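Long-range contacts in thioredoxin reductase (Streptococcus pyogenes, PDB 5UWY), which probably catalyses the NADPH-dependent reduction of thioredoxin, passing electrons through a bound FAD and a redox-active disulfide: residues Leu8-Gly13 against Lys104-Ala109; Gln144-Val149 against Gly232-Val237; Arg174-Arg179 against Ile197-Val202. One frame throughout, in Å; residues are numbered along the deposited sequence.

Contact 1. Residues Leu8-Gly13 against Lys104-Ala109; sequences LIIGSG and KTVIIA. With FAD (flavin-adenine dinucleotide), chain B.
Ile9 and Ile107 both place CG1 beside the backbone N and anti to the carbonyl carbon (chi1 -63° and -48°), which lays the two side chains next to each other on one face of the sheet, pointing the same way. Ile9 CG1 rests 3.9 Å from Ile107 CB, and the other branch of Ile9, CG2, reaches the methyl of Ala109. Helix 14-25 covers this face, with Ala19 against both isoleucines. On the reverse face, where Leu8, Ile10, Val106 and Ile108 point, the match is slacker: Ile10 CG1 comes only to 4.4 Å from Val106 CG1.

The backbones run parallel, with Leu8, Ile9 and Ile10 paired with Val106, Ile107 and Ile108. Leu8 N donates to Thr105 O, and Ile107 N returns to Leu8 O at 2.9 Å. Ile10 N then takes Ile107 O, and Ala109 N binds Ile10 O just where the strands give way to loop. Ile107 O also receives the CA-H of Ile9, so two donors of neighbouring residues share it.

Beyond the last bond, Gly11 CA lies 3.5 Å from Ala109 O, a CA-H...O contact. Gly13, at the N-cap of helix 14-25, brings its CA to 3.4 Å from FAD O2P. Two central parallel strands, with a glycine-rich turn leading from the first into a helix beside the FAD pyrophosphate, are the hallmark of a Rossmann-type dinucleotide-binding fold, consistent with a GxGxxG motif at Gly11, Gly13 and Gly16.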
loop_
_atom_site.group_PDB
_atom_site.type_symbol
_atom_site.label_atom_id
_atom_site.label_comp_id
_atom_site.label_asym_id
_atom_site.label_seq_id
_atom_site.Cartn_x
_atom_site.Cartn_y
_atom_site.Cartn_z
ATOM N N LEU A 8 -14.121 -6.826 -13.483
ATOM C CA LEU A 8 -14.241 -8.027 -12.672
ATOM C C LEU A 8 -12.906 -8.277 -11.986
ATOM O O LEU A 8 -11.845 -8.173 -12.616
ATOM C CB LEU A 8 -14.659 -9.244 -13.498
ATOM C CG LEU A 8 -16.127 -9.252 -13.940
ATOM C CD1 LEU A 8 -16.332 -10.054 -15.237
ATOM C CD2 LEU A 8 -17.057 -9.700 -12.830
ATOM N N ILE A 9 -12.961 -8.585 -10.694
ATOM C CA ILE A 9 -11.778 -8.831 -9.881
ATOM C C ILE A 9 -11.794 -10.289 -9.449
ATOM O O ILE A 9 -12.729 -10.739 -8.771
ATOM C CB ILE A 9 -11.724 -7.890 -8.669
ATOM C CG1 ILE A 9 -11.625 -6.441 -9.140
ATOM C CG2 ILE A 9 -10.550 -8.246 -7.771
ATOM C CD1 ILE A 9 -12.210 -5.457 -8.179
ATOM N N ILE A 10 -10.762 -11.026 -9.849
ATOM C CA ILE A 10 -10.623 -12.435 -9.505
ATOM C C ILE A 10 -9.892 -12.498 -8.168
ATOM O O ILE A 10 -8.680 -12.299 -8.098
ATOM C CB ILE A 10 -9.880 -13.213 -10.593
ATOM C CG1 ILE A 10 -10.313 -12.749 -11.985
ATOM C CG2 ILE A 10 -10.111 -14.699 -10.430
ATOM C CD1 ILE A 10 -11.759 -13.027 -12.302
ATOM N N GLY A 11 -10.636 -12.773 -7.099
ATOM C CA GLY A 11 -10.041 -12.884 -5.782
ATOM C C GLY A 11 -10.563 -11.861 -4.796
ATOM O O GLY A 11 -10.800 -10.705 -5.162
ATOM N N SER A 12 -10.737 -12.270 -3.540
ATOM C CA SER A 12 -11.249 -11.412 -2.476
ATOM C C SER A 12 -10.304 -11.412 -1.279
ATOM O O SER A 12 -10.682 -11.720 -0.147
ATOM C CB SER A 12 -12.647 -11.847 -2.051
ATOM O OG SER A 12 -13.147 -11.044 -1.006
ATOM N N GLY A 13 -9.046 -11.068 -1.523
ATOM C CA GLY A 13 -8.122 -10.779 -0.454
ATOM C C GLY A 13 -8.068 -9.286 -0.212
ATOM O O GLY A 13 -8.930 -8.534 -0.677
ATOM N N LYS A 104 -14.898 -5.268 -19.329
ATOM C CA LYS A 104 -13.932 -4.456 -20.055
ATOM C C LYS A 104 -12.546 -4.541 -19.429
ATOM O O LYS A 104 -11.543 -4.374 -20.134
ATOM C CB LYS A 104 -14.400 -2.999 -20.112
ATOM C CG LYS A 104 -15.908 -2.837 -20.228
ATOM C CD LYS A 104 -16.301 -1.375 -20.353
ATOM C CE LYS A 104 -17.578 -1.213 -21.166
ATOM N NZ LYS A 104 -17.477 -0.083 -22.130
ATOM N N THR A 105 -12.466 -4.793 -18.118
ATOM C CA THR A 105 -11.192 -4.961 -17.430
ATOM C C THR A 105 -11.264 -6.131 -16.459
ATOM O O THR A 105 -12.292 -6.364 -15.807
ATOM C CB THR A 105 -10.767 -3.697 -16.659
ATOM O OG1 THR A 105 -11.683 -3.453 -15.582
ATOM C CG2 THR A 105 -10.703 -2.481 -17.573
ATOM N N VAL A 106 -10.147 -6.847 -16.362
ATOM C CA VAL A 106 -9.950 -7.924 -15.402
ATOM C C VAL A 106 -8.802 -7.526 -14.483
ATOM O O VAL A 106 -7.734 -7.125 -14.958
ATOM C CB VAL A 106 -9.649 -9.261 -16.106
ATOM C CG1 VAL A 106 -8.818 -10.173 -15.215
ATOM C CG2 VAL A 106 -10.936 -9.939 -16.530
ATOM N N ILE A 107 -9.025 -7.617 -13.176
ATOM C CA ILE A 107 -7.966 -7.436 -12.188
ATOM C C ILE A 107 -7.745 -8.776 -11.501
ATOM O O ILE A 107 -8.663 -9.321 -10.878
ATOM C CB ILE A 107 -8.303 -6.339 -11.168
ATOM C CG1 ILE A 107 -8.787 -5.074 -11.878
ATOM C CG2 ILE A 107 -7.083 -6.014 -10.324
ATOM C CD1 ILE A 107 -9.006 -3.906 -10.943
ATOM N N ILE A 108 -6.535 -9.308 -11.622
ATOM C CA ILE A 108 -6.201 -10.617 -11.072
ATOM C C ILE A 108 -5.644 -10.423 -9.667
ATOM O O ILE A 108 -4.598 -9.791 -9.483
ATOM C CB ILE A 108 -5.201 -11.355 -11.971
ATOM C CG1 ILE A 108 -5.691 -11.298 -13.419
ATOM C CG2 ILE A 108 -5.030 -12.796 -11.508
ATOM C CD1 ILE A 108 -5.159 -12.388 -14.293
ATOM N N ALA A 109 -6.351 -10.963 -8.675
ATOM C CA ALA A 109 -6.001 -10.806 -7.269
ATOM C C ALA A 109 -6.125 -12.141 -6.551
ATOM O O ALA A 109 -6.592 -12.218 -5.411
ATOM C CB ALA A 109 -6.879 -9.750 -6.600
HETATM P PA FAD B . -4.840 -13.621 -1.143
HETATM O O1A FAD B . -5.506 -12.953 0.004
HETATM O O2A FAD B . -4.032 -14.881 -0.818
HETATM O O5B FAD B . -5.874 -14.000 -2.245
HETATM C C5B FAD B . -6.427 -15.330 -2.319
HETATM C C4B FAD B . -7.868 -15.251 -2.743
HETATM O O4B FAD B . -7.981 -15.655 -4.128
HETATM C C3B FAD B . -8.821 -16.143 -1.943
HETATM O O3B FAD B . -9.991 -15.433 -1.546
HETATM C C2B FAD B . -9.128 -17.285 -2.916
HETATM O O2B FAD B . -10.425 -17.824 -2.678
HETATM C C1B FAD B . -9.068 -16.540 -4.248
HETATM N N9A FAD B . -8.865 -17.389 -5.423
HETATM C C8A FAD B . -7.727 -18.058 -5.793
HETATM N N7A FAD B . -7.842 -18.744 -6.907
HETATM C C5A FAD B . -9.148 -18.504 -7.298
HETATM C C6A FAD B . -9.900 -18.943 -8.407
HETATM N N6A FAD B . -9.418 -19.745 -9.357
HETATM N N1A FAD B . -11.182 -18.518 -8.499
HETATM C C2A FAD B . -11.667 -17.714 -7.550
HETATM N N3A FAD B . -11.053 -17.237 -6.467
HETATM C C4A FAD B . -9.790 -17.674 -6.400
HETATM N N1 FAD B . -0.243 -10.580 6.354
HETATM C C2 FAD B . 0.186 -9.523 7.105
HETATM O O2 FAD B . 0.094 -8.357 6.700
HETATM N N3 FAD B . 0.735 -9.750 8.356
HETATM C C4 FAD B . 0.912 -10.979 8.954
HETATM O O4 FAD B . 1.414 -11.055 10.074
HETATM C C4X FAD B . 0.458 -12.096 8.148
HETATM N N5 FAD B . 0.590 -13.297 8.637
HETATM C C5X FAD B . 0.160 -14.365 7.868
HETATM C C6 FAD B . 0.295 -15.654 8.381
HETATM C C7 FAD B . -0.123 -16.761 7.653
HETATM C C7M FAD B . 0.040 -18.138 8.243
HETATM C C8 FAD B . -0.689 -16.581 6.380
HETATM C C8M FAD B . -1.152 -17.761 5.567
HETATM C C9 FAD B . -0.826 -15.295 5.864
HETATM C C9A FAD B . -0.407 -14.189 6.596
HETATM N N10 FAD B . -0.516 -12.872 6.096
HETATM C C10 FAD B . -0.104 -11.798 6.857
HETATM C "C1'" FAD B . -1.137 -12.613 4.785
HETATM C "C2'" FAD B . -0.138 -12.346 3.663
HETATM O "O2'" FAD B . 0.231 -10.967 3.627
HETATM C "C3'" FAD B . -0.783 -12.713 2.326
HETATM O "O3'" FAD B . 0.256 -12.812 1.360
HETATM C "C4'" FAD B . -1.852 -11.746 1.802
HETATM O "O4'" FAD B . -3.062 -11.924 2.540
HETATM C "C5'" FAD B . -2.126 -11.941 0.324
HETATM O "O5'" FAD B . -3.147 -11.014 -0.104
HETATM P P FAD B . -3.718 -11.050 -1.577
HETATM O O1P FAD B . -2.658 -10.510 -2.540
HETATM O O2P FAD B . -5.034 -10.374 -1.705
HETATM O O3P FAD B . -3.871 -12.604 -1.877
#

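Contact 2. Residues Gln144-Val149 against Gly232-Val237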
loop_
_atom_site.group_PDB
_atom_site.type_symbol
_atom_site.label_atom_id
_atom_site.label_comp_id
_atom_site.label_asym_id
_atom_site.label_seq_id
_atom_site.Cartn_x
_atom_site.Cartn_y
_atom_site.Cartn_z
ATOM N N GLN A 144 12.089 -16.526 22.867
ATOM C CA GLN A 144 11.688 -17.923 22.932
ATOM C C GLN A 144 12.580 -18.736 22.005
ATOM O O GLN A 144 13.509 -18.213 21.383
ATOM C CB GLN A 144 10.209 -18.096 22.566
ATOM C CG GLN A 144 9.322 -16.976 23.077
ATOM C CD GLN A 144 7.854 -17.241 22.836
ATOM O OE1 GLN A 144 7.489 -18.205 22.164
ATOM N NE2 GLN A 144 6.999 -16.385 23.383
ATOM N N ASP A 145 12.305 -20.031 21.912
ATOM C CA ASP A 145 13.060 -20.910 21.034
ATOM C C ASP A 145 12.219 -21.268 19.818
ATOM O O ASP A 145 11.032 -21.618 19.937
ATOM C CB ASP A 145 13.535 -22.161 21.772
ATOM C CG ASP A 145 14.346 -21.825 23.013
ATOM O OD1 ASP A 145 15.534 -22.213 23.068
ATOM O OD2 ASP A 145 13.804 -21.171 23.928
ATOM N N LEU A 146 12.848 -21.164 18.651
ATOM C CA LEU A 146 12.181 -21.274 17.369
ATOM C C LEU A 146 12.906 -22.301 16.513
ATOM O O LEU A 146 14.132 -22.432 16.569
ATOM C CB LEU A 146 12.146 -19.919 16.650
ATOM C CG LEU A 146 11.458 -18.766 17.389
ATOM C CD1 LEU A 146 11.253 -17.580 16.468
ATOM C CD2 LEU A 146 10.133 -19.207 17.979
ATOM N N LEU A 147 12.126 -23.033 15.726
ATOM C CA LEU A 147 12.630 -24.032 14.796
ATOM C C LEU A 147 12.333 -23.563 13.379
ATOM O O LEU A 147 11.202 -23.174 13.083
ATOM C CB LEU A 147 11.979 -25.395 15.057
ATOM C CG LEU A 147 12.428 -26.557 14.172
ATOM C CD1 LEU A 147 13.813 -27.009 14.584
ATOM C CD2 LEU A 147 11.437 -27.709 14.243
ATOM N N VAL A 148 13.341 -23.585 12.514
ATOM C CA VAL A 148 13.195 -23.181 11.119
ATOM C C VAL A 148 13.400 -24.411 10.249
ATOM O O VAL A 148 14.396 -25.126 10.405
ATOM C CB VAL A 148 14.187 -22.065 10.747
ATOM C CG1 VAL A 148 14.493 -22.086 9.253
ATOM C CG2 VAL A 148 13.637 -20.709 11.160
ATOM N N VAL A 149 12.466 -24.667 9.339
ATOM C CA VAL A 149 12.550 -25.843 8.476
ATOM C C VAL A 149 13.021 -25.419 7.090
ATOM O O VAL A 149 12.432 -24.523 6.471
ATOM C CB VAL A 149 11.205 -26.580 8.397
ATOM C CG1 VAL A 149 11.372 -27.875 7.626
ATOM C CG2 VAL A 149 10.661 -26.841 9.790
ATOM N N GLY A 232 8.178 -21.865 18.904
ATOM C CA GLY A 232 7.629 -21.644 17.578
ATOM C C GLY A 232 8.292 -22.493 16.519
ATOM O O GLY A 232 9.409 -22.990 16.693
ATOM N N VAL A 233 7.577 -22.660 15.412
ATOM C CA VAL A 233 8.131 -23.262 14.210
ATOM C C VAL A 233 7.766 -22.381 13.019
ATOM O O VAL A 233 6.632 -21.890 12.919
ATOM C CB VAL A 233 7.666 -24.726 14.027
ATOM C CG1 VAL A 233 6.314 -24.809 13.361
ATOM C CG2 VAL A 233 8.722 -25.539 13.251
ATOM N N PHE A 234 8.762 -22.103 12.179
ATOM C CA PHE A 234 8.614 -21.357 10.943
ATOM C C PHE A 234 9.133 -22.210 9.794
ATOM O O PHE A 234 10.269 -22.704 9.830
ATOM C CB PHE A 234 9.333 -19.991 11.018
ATOM C CG PHE A 234 8.803 -19.075 12.097
ATOM C CD1 PHE A 234 9.068 -19.319 13.432
ATOM C CD2 PHE A 234 7.991 -17.995 11.769
ATOM C CE1 PHE A 234 8.561 -18.487 14.427
ATOM C CE2 PHE A 234 7.480 -17.160 12.764
ATOM C CZ PHE A 234 7.766 -17.404 14.092
ATOM N N ILE A 235 8.264 -22.428 8.814
ATOM C CA ILE A 235 8.523 -23.291 7.676
ATOM C C ILE A 235 8.409 -22.457 6.419
ATOM O O ILE A 235 7.420 -21.740 6.220
ATOM C CB ILE A 235 7.537 -24.467 7.601
ATOM C CG1 ILE A 235 7.408 -25.141 8.958
ATOM C CG2 ILE A 235 7.974 -25.470 6.517
ATOM C CD1 ILE A 235 6.067 -25.806 9.171
ATOM N N TYR A 236 9.422 -22.548 5.578
ATOM C CA TYR A 236 9.343 -22.037 4.220
ATOM C C TYR A 236 9.807 -23.119 3.260
ATOM O O TYR A 236 10.967 -23.539 3.312
ATOM C CB TYR A 236 10.149 -20.758 4.009
ATOM C CG TYR A 236 9.361 -19.948 3.012
ATOM C CD1 TYR A 236 9.865 -19.584 1.778
ATOM C CD2 TYR A 236 8.054 -19.653 3.285
ATOM C CE1 TYR A 236 9.074 -18.857 0.849
ATOM C CE2 TYR A 236 7.270 -18.950 2.399
ATOM C CZ TYR A 236 7.777 -18.561 1.204
ATOM O OH TYR A 236 6.914 -17.850 0.380
ATOM N N VAL A 237 8.897 -23.589 2.409
ATOM C CA VAL A 237 9.206 -24.609 1.422
ATOM C C VAL A 237 8.957 -24.142 0.001
ATOM O O VAL A 237 9.022 -24.949 -0.921
ATOM C CB VAL A 237 8.414 -25.900 1.717
ATOM C CG1 VAL A 237 9.093 -26.693 2.815
ATOM C CG2 VAL A 237 6.996 -25.564 2.126
#
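Leu146 drives both its methyls into the partner strand: CD1 meets Phe234 CE1 at 3.5 Å, approaching the ring obliquely, while CD2 lies in the ring plane at its edge and also sits 3.4 Å from Gly232 N. CD2 settles over Gly232, which has no side chain. This cluster of Leu146, Gly232 and Phe234 is the tight, buried part. On the other face, Val233 turns CG1 between its backbone N and carbonyl carbon (chi1 84°), which leaves CG2 anti to the nitrogen and alongside Leu147, 3.6 Å from Leu147 CD2.

Between these layers the parallel backbones are joined by a regular ladder. Gly232 N donates to Asp145 O and Leu147 N to Gly232 O; Phe234 N then meets Leu147 O at 2.8 Å, and Val149 N closes the series on Phe234 O.

Toward the C-terminal end the contact becomes more open. Val149, partly exposed, still lies beside Ile235, with CG2 3.8 Å from Ile235 CG1, but past this pair segment 232-237 leaves the strand and the ring of Tyr236 leads away. At the start of the ladder Asp145, also partly exposed, gives its carbonyl oxygen while its side chain points away.

Strands 145-149 and 232-235 are neighbours in a parallel sheet, with 168-172 flanking the first and 130-131 the second. Helix 153-162 packs on the Val148 and Phe234 face through Ala155 and Leu162, and Phe141 meets the Phe234 ring edge-to-face.

Contact 3. Residues Arg174-Arg179 against Ile197-Val202; sequences RRDQLR and IWDSVV
Leu178 and Trp198 cross at about a right angle, with Leu178 CG lying in the indole plane at the ring's edge, 3.7 Å from CZ3. The carbonyl oxygen of Arg175 reaches the same plane at another part of the edge, close to Trp198 CB. The indole is therefore met on its rim by both the branching carbon of a leucine and a backbone oxygen.

That oxygen also accepts the sole hydrogen bond between the segments, from Asp199 N at 3.0 Å. The donor stands well above the carbonyl plane, 65° out of it, and so does not use a lone pair. Asp199 and Asp176 cross obliquely, their carboxylate planes 34° apart, with Asp176 OD2 3.8 Å from Asp199 OD1. The proximity of these like charges is probably eased by Arg175, whose NH2 makes a long, weak salt bridge to Asp176 OD2.

The Arg174 side chain passes over Val201 at a slant. Its chain bends at chi3 (92°), which brings the guanidinium over the valine, and Val201 CG2 lies 3.7 Å from the guanidinium plane on one face, offset toward the rim; the same methyl touches Arg174 CB at 3.6 Å. Within the second segment, Ser200 OG bonds to Trp198 O at 2.9 Å across the bend into the strand.

The 174-179 loop links strand 168-172 to helix 182-190, whose Phe189 touches both Leu178 and Trp198. Segment 197-202 passes from strand 194-197, at the edge of the parallel sheet, into strand 200-207, which pairs with 212-219 in the antiparallel sheet.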
loop_
_atom_site.group_PDB
_atom_site.type_symbol
_atom_site.label_atom_id
_atom_site.label_comp_id
_atom_site.label_asym_id
_atom_site.label_seq_id
_atom_site.Cartn_x
_atom_site.Cartn_y
_atom_site.Cartn_z
ATOM N N ARG A 174 17.134 -32.006 6.046
ATOM C CA ARG A 174 17.276 -33.433 5.769
ATOM C C ARG A 174 18.619 -33.801 5.134
ATOM O O ARG A 174 18.733 -34.884 4.545
ATOM C CB ARG A 174 16.130 -33.911 4.867
ATOM C CG ARG A 174 15.809 -32.957 3.721
ATOM C CD ARG A 174 14.989 -33.651 2.648
ATOM N NE ARG A 174 13.555 -33.489 2.869
ATOM C CZ ARG A 174 12.722 -34.496 3.099
ATOM N NH1 ARG A 174 11.430 -34.264 3.289
ATOM N NH2 ARG A 174 13.188 -35.736 3.151
ATOM N N ARG A 175 19.630 -32.940 5.229
ATOM C CA ARG A 175 20.928 -33.215 4.632
ATOM C C ARG A 175 22.031 -32.698 5.545
ATOM O O ARG A 175 21.777 -32.014 6.539
ATOM C CB ARG A 175 21.038 -32.589 3.239
ATOM C CG ARG A 175 20.182 -33.280 2.198
ATOM C CD ARG A 175 20.931 -34.421 1.553
ATOM N NE ARG A 175 21.316 -34.074 0.195
ATOM C CZ ARG A 175 22.572 -33.944 -0.211
ATOM N NH1 ARG A 175 22.822 -33.618 -1.467
ATOM N NH2 ARG A 175 23.576 -34.140 0.635
ATOM N N ASP A 176 23.272 -33.037 5.195
ATOM C CA ASP A 176 24.434 -32.626 5.970
ATOM C C ASP A 176 25.069 -31.338 5.461
ATOM O O ASP A 176 25.976 -30.814 6.117
ATOM C CB ASP A 176 25.485 -33.745 5.984
ATOM C CG ASP A 176 25.650 -34.411 4.630
ATOM O OD1 ASP A 176 26.783 -34.822 4.303
ATOM O OD2 ASP A 176 24.648 -34.526 3.894
ATOM N N GLN A 177 24.623 -30.822 4.319
ATOM C CA GLN A 177 25.125 -29.568 3.782
ATOM C C GLN A 177 23.957 -28.639 3.487
ATOM O O GLN A 177 22.822 -29.075 3.279
ATOM C CB GLN A 177 25.941 -29.778 2.499
ATOM C CG GLN A 177 26.527 -31.167 2.338
ATOM C CD GLN A 177 26.919 -31.447 0.906
ATOM O OE1 GLN A 177 26.990 -30.532 0.088
ATOM N NE2 GLN A 177 27.175 -32.713 0.593
ATOM N N LEU A 178 24.251 -27.344 3.471
ATOM C CA LEU A 178 23.278 -26.343 3.063
ATOM C C LEU A 178 23.417 -26.074 1.572
ATOM O O LEU A 178 24.525 -26.083 1.028
ATOM C CB LEU A 178 23.472 -25.045 3.850
ATOM C CG LEU A 178 23.184 -25.089 5.351
ATOM C CD1 LEU A 178 23.610 -23.789 6.012
ATOM C CD2 LEU A 178 21.712 -25.364 5.604
ATOM N N ARG A 179 22.286 -25.846 0.910
ATOM C CA ARG A 179 22.282 -25.474 -0.498
ATOM C C ARG A 179 22.221 -23.967 -0.699
ATOM O O ARG A 179 22.068 -23.509 -1.835
ATOM C CB ARG A 179 21.115 -26.146 -1.227
ATOM C CG ARG A 179 19.742 -25.718 -0.747
ATOM C CD ARG A 179 18.646 -26.331 -1.604
ATOM N NE ARG A 179 17.384 -26.444 -0.878
ATOM C CZ ARG A 179 16.349 -25.627 -1.048
ATOM N NH1 ARG A 179 16.424 -24.634 -1.922
ATOM N NH2 ARG A 179 15.240 -25.803 -0.344
ATOM N N ILE A 197 20.428 -28.682 13.053
ATOM C CA ILE A 197 20.287 -30.120 13.241
ATOM C C ILE A 197 20.280 -30.749 11.852
ATOM O O ILE A 197 19.323 -30.565 11.088
ATOM C CB ILE A 197 19.005 -30.468 14.007
ATOM C CG1 ILE A 197 19.076 -29.939 15.443
ATOM C CG2 ILE A 197 18.749 -31.973 13.991
ATOM C CD1 ILE A 197 17.816 -30.191 16.254
ATOM N N TRP A 198 21.337 -31.481 11.521
ATOM C CA TRP A 198 21.526 -31.977 10.166
ATOM C C TRP A 198 20.982 -33.394 10.012
ATOM O O TRP A 198 20.848 -34.147 10.982
ATOM C CB TRP A 198 23.007 -31.937 9.781
ATOM C CG TRP A 198 23.724 -30.709 10.270
ATOM C CD1 TRP A 198 24.337 -30.545 11.480
ATOM C CD2 TRP A 198 23.901 -29.475 9.562
ATOM N NE1 TRP A 198 24.883 -29.287 11.567
ATOM C CE2 TRP A 198 24.630 -28.611 10.404
ATOM C CE3 TRP A 198 23.514 -29.016 8.298
ATOM C CZ2 TRP A 198 24.979 -27.315 10.022
ATOM C CZ3 TRP A 198 23.862 -27.730 7.921
ATOM C CH2 TRP A 198 24.587 -26.895 8.780
ATOM N N ASP A 199 20.659 -33.742 8.762
ATOM C CA ASP A 199 20.186 -35.080 8.397
ATOM C C ASP A 199 18.936 -35.463 9.189
ATOM O O ASP A 199 18.818 -36.575 9.709
ATOM C CB ASP A 199 21.291 -36.124 8.583
ATOM C CG ASP A 199 22.390 -36.000 7.545
ATOM O OD1 ASP A 199 22.067 -35.843 6.350
ATOM O OD2 ASP A 199 23.579 -36.068 7.925
ATOM N N SER A 200 17.990 -34.528 9.273
ATOM C CA SER A 200 16.798 -34.726 10.083
ATOM C C SER A 200 15.586 -34.121 9.387
ATOM O O SER A 200 15.703 -33.216 8.558
ATOM C CB SER A 200 16.964 -34.117 11.479
ATOM O OG SER A 200 18.157 -34.576 12.091
ATOM N N VAL A 201 14.414 -34.637 9.748
ATOM C CA VAL A 201 13.139 -34.204 9.193
ATOM C C VAL A 201 12.156 -34.035 10.343
ATOM O O VAL A 201 12.168 -34.821 11.298
ATOM C CB VAL A 201 12.605 -35.215 8.151
ATOM C CG1 VAL A 201 11.108 -35.045 7.922
ATOM C CG2 VAL A 201 13.359 -35.073 6.839
ATOM N N VAL A 202 11.325 -32.993 10.267
ATOM C CA VAL A 202 10.251 -32.831 11.239
ATOM C C VAL A 202 9.295 -34.010 11.129
ATOM O O VAL A 202 8.776 -34.314 10.047
ATOM C CB VAL A 202 9.525 -31.494 11.016
ATOM C CG1 VAL A 202 8.077 -31.582 11.479
ATOM C CG2 VAL A 202 10.248 -30.367 11.736
#

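Overall arrangement
Contacts 1 and 2 are buried pairings of parallel strands in two separate five-stranded sheets, their centres 34 Å apart on opposite sides of the chain's centre. Both rest on regular backbone ladders and aliphatic packing, with an aromatic ring added in contact 2; contact 1 alone runs into the FAD site. Contact 3 lies at the surface, where charged side chains, an indole edge and a single hydrogen bond between the two segments replace the ladder. It is nested in the loop closed by contact 2 and touches it: Val202 CG2 packs on Leu147 CD2 at 3.8 Å, joining the second parallel sheet to the antiparallel strand 200-207.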